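Local coordinates for Serpin48 (Tenebrio molitor, PDB 3OZQ), which inhibits the serine protease SPE with high specificity as a serpin of insect innate immunity, at residues L160-L165 against G306-S311; V99-S104 against N123-E128. One frame throughout, in Å; residues are numbered along the deposited sequence.

Interaction 1: L160-L165 against G306-S311; sequences LTRVVL and GDLVIS
Ser311 OG receives the backbone N of Arg162 at 2.8 Å and 165°, a nearly straight bond between the beginnings of two parallel strands of the central serpin sheet A. These are strands 163-174 and 310-321, corresponding to s3A and s5A of other serpins; this contact is at their N-terminal ends, remote from where the reactive loop leaves. With chi1 at -55°, OG lies beside its own backbone N and faces segment 160-165, close enough for a second, weak bond from Val163 N at 3.4 Å. A backbone bond runs the other way, Ser311 N to Val163 O, 2.7 Å.

Water 1 extends the polar network: it donates to Leu160 O, accepts from Arg162 NH2 and also bonds Ser311 OG. The Arg162 chain is bent at chi2 and again at chi3 (-61°), which turns NE to Leu160 O, a bond of 2.8 Å.

Apolar contact fills the remainder. Leu308 CD2 slides alongside Arg162 CB at 3.8 Å, while Leu308 CB meets Val163 CG2 at 3.9 Å. Replacing Arg162 by alanine is likely to strip Leu160 O of its NE donor, cost water 1 its NH2 donor and open a gap beside Val309. That valine covers the guanidinium on the face opposite Leu160 CD2, its CG2 standing 3.3 Å above the plane, over the centre of the group.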
ATOM      1  N   LEU A 160     -11.233 -12.109  23.556  1.00 47.00           N
ATOM      2  CA  LEU A 160     -12.126 -12.241  22.405  1.00 44.24           C
ATOM      3  C   LEU A 160     -11.446 -12.260  21.025  1.00 41.50           C
ATOM      4  O   LEU A 160     -12.129 -12.266  20.008  1.00 40.73           O
ATOM      5  CB  LEU A 160     -13.189 -11.146  22.423  1.00 46.35           C
ATOM      6  CG  LEU A 160     -14.442 -11.416  23.256  1.00 47.77           C
ATOM      7  CD1 LEU A 160     -15.461 -10.330  22.959  1.00 46.38           C
ATOM      8  CD2 LEU A 160     -15.008 -12.792  22.958  1.00 48.23           C
ATOM      9  N   THR A 161     -10.120 -12.265  20.972  1.00 42.75           N
ATOM     10  CA  THR A 161      -9.457 -12.286  19.673  1.00 42.38           C
ATOM     11  C   THR A 161      -9.787 -13.605  18.986  1.00 41.89           C
ATOM     12  O   THR A 161      -9.542 -14.674  19.550  1.00 39.88           O
ATOM     13  CB  THR A 161      -7.930 -12.084  19.777  1.00 41.21           C
ATOM     14  OG1 THR A 161      -7.661 -10.854  20.450  1.00 40.52           O
ATOM     15  CG2 THR A 161      -7.301 -12.025  18.380  1.00 35.51           C
ATOM     16  N   ARG A 162     -10.374 -13.512  17.789  1.00 35.68           N
ATOM     17  CA  ARG A 162     -10.863 -14.672  17.034  1.00 33.30           C
ATOM     18  C   ARG A 162     -10.173 -14.846  15.681  1.00 35.35           C
ATOM     19  O   ARG A 162      -9.690 -15.924  15.364  1.00 34.19           O
ATOM     20  CB  ARG A 162     -12.381 -14.578  16.832  1.00 35.28           C
ATOM     21  CG  ARG A 162     -13.200 -15.242  17.968  1.00 36.94           C
ATOM     22  CD  ARG A 162     -14.549 -14.549  18.201  1.00 39.03           C
ATOM     23  NE  ARG A 162     -14.401 -13.140  18.601  1.00 41.19           N
ATOM     24  CZ  ARG A 162     -15.419 -12.291  18.732  1.00 39.43           C
ATOM     25  NH1 ARG A 162     -16.656 -12.703  18.503  1.00 47.61           N
ATOM     26  NH2 ARG A 162     -15.209 -11.039  19.095  1.00 39.95           N
ATOM     27  N   VAL A 163     -10.150 -13.786  14.877  1.00 35.52           N
ATOM     28  CA  VAL A 163      -9.363 -13.794  13.637  1.00 36.37           C
ATOM     29  C   VAL A 163      -8.567 -12.511  13.468  1.00 34.34           C
ATOM     30  O   VAL A 163      -9.110 -11.400  13.594  1.00 34.23           O
ATOM     31  CB  VAL A 163     -10.237 -13.982  12.381  1.00 35.35           C
ATOM     32  CG1 VAL A 163      -9.376 -13.872  11.110  1.00 33.65           C
ATOM     33  CG2 VAL A 163     -10.964 -15.320  12.429  1.00 38.11           C
ATOM     34  N   VAL A 164      -7.279 -12.668  13.172  1.00 32.29           N
ATOM     35  CA  VAL A 164      -6.413 -11.531  12.941  1.00 34.15           C
ATOM     36  C   VAL A 164      -5.830 -11.621  11.540  1.00 33.54           C
ATOM     37  O   VAL A 164      -5.242 -12.641  11.177  1.00 33.75           O
ATOM     38  CB  VAL A 164      -5.268 -11.477  13.970  1.00 37.09           C
ATOM     39  CG1 VAL A 164      -4.303 -10.338  13.635  1.00 32.69           C
ATOM     40  CG2 VAL A 164      -5.842 -11.318  15.372  1.00 34.06           C
ATOM     41  N   LEU A 165      -6.025 -10.556  10.762  1.00 32.95           N
ATOM     42  CA  LEU A 165      -5.379 -10.388   9.452  1.00 33.33           C
ATOM     43  C   LEU A 165      -4.092  -9.605   9.612  1.00 31.51           C
ATOM     44  O   LEU A 165      -4.103  -8.475  10.090  1.00 30.06           O
ATOM     45  CB  LEU A 165      -6.269  -9.613   8.477  1.00 30.02           C
ATOM     46  CG  LEU A 165      -7.713  -9.999   8.139  1.00 35.59           C
ATOM     47  CD1 LEU A 165      -7.981  -9.880   6.650  1.00 29.11           C
ATOM     48  CD2 LEU A 165      -8.146 -11.352   8.682  1.00 28.97           C
ATOM     49  N   GLY A 306     -20.799 -17.393  13.449  1.00 40.13           N
ATOM     50  CA  GLY A 306     -20.822 -16.659  14.700  1.00 38.59           C
ATOM     51  C   GLY A 306     -19.710 -17.049  15.660  1.00 37.23           C
ATOM     52  O   GLY A 306     -19.453 -16.335  16.620  1.00 43.01           O
ATOM     53  N   ASP A 307     -19.061 -18.178  15.395  1.00 36.48           N
ATOM     54  CA  ASP A 307     -17.865 -18.595  16.122  1.00 40.17           C
ATOM     55  C   ASP A 307     -16.707 -17.604  15.946  1.00 42.27           C
ATOM     56  O   ASP A 307     -16.012 -17.248  16.900  1.00 38.40           O
ATOM     57  CB  ASP A 307     -17.409 -19.972  15.625  1.00 39.65           C
ATOM     58  CG  ASP A 307     -18.226 -21.127  16.232  1.00 50.25           C
ATOM     59  OD1 ASP A 307     -17.935 -22.295  15.895  1.00 45.83           O
ATOM     60  OD2 ASP A 307     -19.145 -20.865  17.045  1.00 44.46           O
ATOM     61  N   LEU A 308     -16.475 -17.180  14.710  1.00 45.00           N
ATOM     62  CA  LEU A 308     -15.345 -16.299  14.439  1.00 40.67           C
ATOM     63  C   LEU A 308     -15.835 -14.965  13.910  1.00 38.37           C
ATOM     64  O   LEU A 308     -16.890 -14.884  13.290  1.00 41.81           O
ATOM     65  CB  LEU A 308     -14.392 -16.958  13.450  1.00 40.61           C
ATOM     66  CG  LEU A 308     -13.722 -18.245  13.929  1.00 40.57           C
ATOM     67  CD1 LEU A 308     -12.852 -18.836  12.832  1.00 44.05           C
ATOM     68  CD2 LEU A 308     -12.905 -18.011  15.196  1.00 41.01           C
ATOM     69  N   VAL A 309     -15.092 -13.911  14.218  1.00 38.06           N
ATOM     70  CA  VAL A 309     -15.298 -12.607  13.609  1.00 35.45           C
ATOM     71  C   VAL A 309     -13.903 -12.116  13.270  1.00 37.91           C
ATOM     72  O   VAL A 309     -12.919 -12.651  13.787  1.00 35.92           O
ATOM     73  CB  VAL A 309     -15.969 -11.606  14.563  1.00 37.10           C
ATOM     74  CG1 VAL A 309     -17.235 -12.218  15.193  1.00 37.51           C
ATOM     75  CG2 VAL A 309     -14.985 -11.167  15.647  1.00 40.33           C
ATOM     76  N   ILE A 310     -13.798 -11.117  12.397  1.00 37.33           N
ATOM     77  CA  ILE A 310     -12.500 -10.523  12.159  1.00 30.37           C
ATOM     78  C   ILE A 310     -12.225  -9.561  13.302  1.00 35.63           C
ATOM     79  O   ILE A 310     -12.901  -8.545  13.445  1.00 37.24           O
ATOM     80  CB  ILE A 310     -12.422  -9.747  10.825  1.00 28.90           C
ATOM     81  CG1 ILE A 310     -12.641 -10.679   9.628  1.00 29.13           C
ATOM     82  CG2 ILE A 310     -11.077  -9.069  10.705  1.00 29.14           C
ATOM     83  CD1 ILE A 310     -12.460  -9.954   8.259  1.00 31.00           C
ATOM     84  N   SER A 311     -11.220  -9.877  14.103  1.00 33.11           N
ATOM     85  CA  SER A 311     -10.940  -9.091  15.299  1.00 35.66           C
ATOM     86  C   SER A 311     -10.031  -7.895  15.005  1.00 34.23           C
ATOM     87  O   SER A 311     -10.227  -6.807  15.542  1.00 35.32           O
ATOM     88  CB  SER A 311     -10.309  -9.977  16.369  1.00 31.65           C
ATOM     89  OG  SER A 311     -11.127 -11.092  16.648  1.00 34.78           O
TER
HETATM   90  O   HOH W   1     -12.814  -9.763  18.600  1.00 38.98           O

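Interaction 2: V99-S104 against N123-E128; sequences VKTNFS and NVDFSE
Val99 O is approached by two donors from segment 123-128: Val124 N, hydrogen-bonded at 2.9 Å and 157°, and the CA-H of Asn123, whose CA lies 3.1 Å away. The pair of interactions marks the parallel register Val99-Asn123 in a beta-alpha-beta unit, in which helix 107-115 connects strand 90-100 to strand 120-124; in serpin terms these correspond to s2A and s1A of sheet A. After the next bridged pair, Lys100 and Val124, both segments leave the sheet. Segment 99-104 does so through a type I turn from Lys100 to Phe103, closed by a backbone bond from Phe103 N to Lys100 O.

Thr101, within the turn, packs across. Its CG2 rests against the Val124-Asp125 peptide, 3.5 Å from Asp125 N, while its OG1 lies 3.6 Å from Asp125 CA.

In segment 123-128 the turn after Asp125 fits an Asx turn: OD1 of Asp125 accepts Ser127 N at 2.7 Å, from 42° above the carboxylate plane, and Ser127 OG adds a weak bond. Glu128, next along, is the N-cap of helix 129-143.

The Phe126 ring reaches toward Lys100 of strand 90-100. In Val124, chi1 of 64° sets CG1 between backbone N and carbonyl carbon, and this methyl sits over the rim of one ring face. Across the contact the ring presents its edge: Lys100 N lies there, near the ring plane, 3.4 Å from Phe126 CE2.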
ATOM      1  N   VAL A  99      -5.918 -17.711  13.235  1.00 34.83           N
ATOM      2  CA  VAL A  99      -7.230 -18.079  13.759  1.00 38.14           C
ATOM      3  C   VAL A  99      -7.189 -18.768  15.146  1.00 38.66           C
ATOM      4  O   VAL A  99      -6.309 -19.579  15.430  1.00 41.11           O
ATOM      5  CB  VAL A  99      -7.990 -18.966  12.737  1.00 37.24           C
ATOM      6  CG1 VAL A  99      -9.364 -19.311  13.249  1.00 41.16           C
ATOM      7  CG2 VAL A  99      -8.082 -18.241  11.373  1.00 36.71           C
ATOM      8  N   LYS A 100      -8.143 -18.409  15.997  1.00 38.14           N
ATOM      9  CA  LYS A 100      -8.253 -18.904  17.375  1.00 44.05           C
ATOM     10  C   LYS A 100      -8.093 -20.430  17.409  1.00 42.73           C
ATOM     11  O   LYS A 100      -8.741 -21.114  16.620  1.00 41.79           O
ATOM     12  CB  LYS A 100      -9.633 -18.491  17.899  1.00 45.15           C
ATOM     13  CG  LYS A 100      -9.936 -18.741  19.364  1.00 47.94           C
ATOM     14  CD  LYS A 100     -11.323 -18.186  19.681  1.00 41.27           C
ATOM     15  CE  LYS A 100     -11.882 -18.716  21.011  1.00 51.29           C
ATOM     16  NZ  LYS A 100     -11.218 -18.115  22.212  1.00 53.98           N
ATOM     17  N   THR A 101      -7.239 -20.960  18.296  1.00 40.65           N
ATOM     18  CA  THR A 101      -6.909 -22.400  18.251  1.00 48.30           C
ATOM     19  C   THR A 101      -8.142 -23.292  18.328  1.00 48.95           C
ATOM     20  O   THR A 101      -8.169 -24.375  17.743  1.00 51.86           O
ATOM     21  CB  THR A 101      -5.843 -22.892  19.307  1.00 48.45           C
ATOM     22  OG1 THR A 101      -5.916 -22.128  20.518  1.00 52.45           O
ATOM     23  CG2 THR A 101      -4.430 -22.801  18.744  1.00 50.27           C
ATOM     24  N   ASN A 102      -9.168 -22.828  19.028  1.00 46.55           N
ATOM     25  CA  ASN A 102     -10.338 -23.654  19.261  1.00 52.19           C
ATOM     26  C   ASN A 102     -10.938 -24.139  17.960  1.00 53.80           C
ATOM     27  O   ASN A 102     -11.544 -25.209  17.917  1.00 47.72           O
ATOM     28  CB  ASN A 102     -11.381 -22.887  20.074  1.00 51.26           C
ATOM     29  CG  ASN A 102     -10.788 -22.253  21.311  1.00 54.37           C
ATOM     30  OD1 ASN A 102     -10.030 -21.275  21.222  1.00 53.52           O
ATOM     31  ND2 ASN A 102     -11.116 -22.809  22.476  1.00 50.35           N
ATOM     32  N   PHE A 103     -10.758 -23.362  16.892  1.00 41.05           N
ATOM     33  CA  PHE A 103     -11.414 -23.685  15.637  1.00 46.54           C
ATOM     34  C   PHE A 103     -10.390 -23.948  14.536  1.00 50.95           C
ATOM     35  O   PHE A 103      -9.918 -23.023  13.863  1.00 48.23           O
ATOM     36  CB  PHE A 103     -12.415 -22.593  15.236  1.00 45.85           C
ATOM     37  CG  PHE A 103     -13.326 -22.151  16.356  1.00 46.76           C
ATOM     38  CD1 PHE A 103     -13.068 -20.986  17.060  1.00 47.73           C
ATOM     39  CD2 PHE A 103     -14.437 -22.897  16.703  1.00 50.95           C
ATOM     40  CE1 PHE A 103     -13.902 -20.569  18.078  1.00 46.44           C
ATOM     41  CE2 PHE A 103     -15.274 -22.489  17.735  1.00 49.50           C
ATOM     42  CZ  PHE A 103     -15.006 -21.329  18.423  1.00 47.27           C
ATOM     43  N   SER A 104     -10.049 -25.224  14.374  1.00 47.17           N
ATOM     44  CA  SER A 104      -9.103 -25.681  13.363  1.00 48.99           C
ATOM     45  C   SER A 104      -9.410 -25.113  11.978  1.00 50.61           C
ATOM     46  O   SER A 104     -10.523 -25.242  11.470  1.00 49.30           O
ATOM     47  CB  SER A 104      -9.098 -27.211  13.303  1.00 52.07           C
ATOM     48  OG  SER A 104      -8.585 -27.760  14.503  1.00 56.11           O
ATOM     49  N   ASN A 123      -3.591 -21.605  12.816  1.00 48.58           N
ATOM     50  CA  ASN A 123      -4.178 -21.509  14.152  1.00 41.86           C
ATOM     51  C   ASN A 123      -3.155 -21.016  15.144  1.00 42.78           C
ATOM     52  O   ASN A 123      -1.979 -21.364  15.052  1.00 46.62           O
ATOM     53  CB  ASN A 123      -4.724 -22.866  14.639  1.00 42.67           C
ATOM     54  CG  ASN A 123      -6.119 -23.149  14.130  1.00 42.36           C
ATOM     55  OD1 ASN A 123      -7.084 -22.517  14.552  1.00 45.33           O
ATOM     56  ND2 ASN A 123      -6.233 -24.103  13.215  1.00 45.60           N
ATOM     57  N   VAL A 124      -3.602 -20.218  16.106  1.00 43.08           N
ATOM     58  CA  VAL A 124      -2.705 -19.694  17.122  1.00 39.17           C
ATOM     59  C   VAL A 124      -3.511 -19.468  18.381  1.00 45.45           C
ATOM     60  O   VAL A 124      -4.685 -19.106  18.313  1.00 41.28           O
ATOM     61  CB  VAL A 124      -2.016 -18.359  16.674  1.00 45.66           C
ATOM     62  CG1 VAL A 124      -3.046 -17.254  16.477  1.00 40.59           C
ATOM     63  CG2 VAL A 124      -0.963 -17.924  17.685  1.00 38.58           C
ATOM     64  N   ASP A 125      -2.885 -19.703  19.530  1.00 45.96           N
ATOM     65  CA  ASP A 125      -3.534 -19.453  20.807  1.00 48.57           C
ATOM     66  C   ASP A 125      -3.360 -18.003  21.224  1.00 45.68           C
ATOM     67  O   ASP A 125      -2.265 -17.593  21.607  1.00 46.38           O
ATOM     68  CB  ASP A 125      -2.954 -20.358  21.894  1.00 51.12           C
ATOM     69  CG  ASP A 125      -3.758 -20.299  23.186  1.00 55.79           C
ATOM     70  OD1 ASP A 125      -4.634 -19.414  23.304  1.00 50.71           O
ATOM     71  OD2 ASP A 125      -3.516 -21.135  24.084  1.00 58.57           O
ATOM     72  N   PHE A 126      -4.441 -17.231  21.168  1.00 45.61           N
ATOM     73  CA  PHE A 126      -4.380 -15.824  21.565  1.00 45.01           C
ATOM     74  C   PHE A 126      -4.453 -15.646  23.091  1.00 50.32           C
ATOM     75  O   PHE A 126      -4.304 -14.532  23.597  1.00 50.48           O
ATOM     76  CB  PHE A 126      -5.485 -15.005  20.884  1.00 41.57           C
ATOM     77  CG  PHE A 126      -5.430 -15.018  19.364  1.00 42.29           C
ATOM     78  CD1 PHE A 126      -4.501 -14.254  18.675  1.00 43.19           C
ATOM     79  CD2 PHE A 126      -6.332 -15.769  18.638  1.00 41.99           C
ATOM     80  CE1 PHE A 126      -4.462 -14.260  17.281  1.00 45.42           C
ATOM     81  CE2 PHE A 126      -6.303 -15.775  17.245  1.00 41.17           C
ATOM     82  CZ  PHE A 126      -5.380 -15.027  16.572  1.00 37.04           C
ATOM     83  N   SER A 127      -4.688 -16.740  23.817  1.00 52.59           N
ATOM     84  CA  SER A 127      -4.761 -16.688  25.280  1.00 58.84           C
ATOM     85  C   SER A 127      -3.545 -15.982  25.853  1.00 56.54           C
ATOM     86  O   SER A 127      -3.669 -14.970  26.546  1.00 61.41           O
ATOM     87  CB  SER A 127      -4.844 -18.095  25.888  1.00 53.19           C
ATOM     88  OG  SER A 127      -6.071 -18.723  25.584  1.00 62.67           O
ATOM     89  N   GLU A 128      -2.372 -16.540  25.568  1.00 54.11           N
ATOM     90  CA  GLU A 128      -1.115 -15.966  26.011  1.00 53.36           C
ATOM     91  C   GLU A 128      -0.774 -14.811  25.078  1.00 54.35           C
ATOM     92  O   GLU A 128      -0.192 -15.026  24.023  1.00 52.09           O
ATOM     93  CB  GLU A 128      -0.009 -17.021  25.949  1.00 57.10           C
ATOM     94  CG  GLU A 128      -0.303 -18.301  26.719  1.00 59.81           C
ATOM     95  CD  GLU A 128      -0.092 -18.146  28.214  1.00 66.65           C
ATOM     96  OE1 GLU A 128       1.084 -18.033  28.632  1.00 65.79           O
ATOM     97  OE2 GLU A 128      -1.098 -18.137  28.963  1.00 62.63           O
TER

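From the N terminus, strand 90-100 runs into interaction 2, which closes the short loop through helix 107-115 when strand 120-124 returns alongside. The chain then forms helix 129-143 and comes back to begin strand 163-174 on the other flank of strand 90-100. Its opening residues enter interaction 1, a far longer closure completed by strand 310-321. The two contacts therefore follow in series, neither nested nor crossed, yet their centres are only about 10 Å apart. Arg162 O and Lys100 N, 3.0 Å apart in a probable hydrogen bond, join them, and Phe103 packs on Asp307 and Leu308. Together they tie four neighbouring strand ends at one end of sheet A.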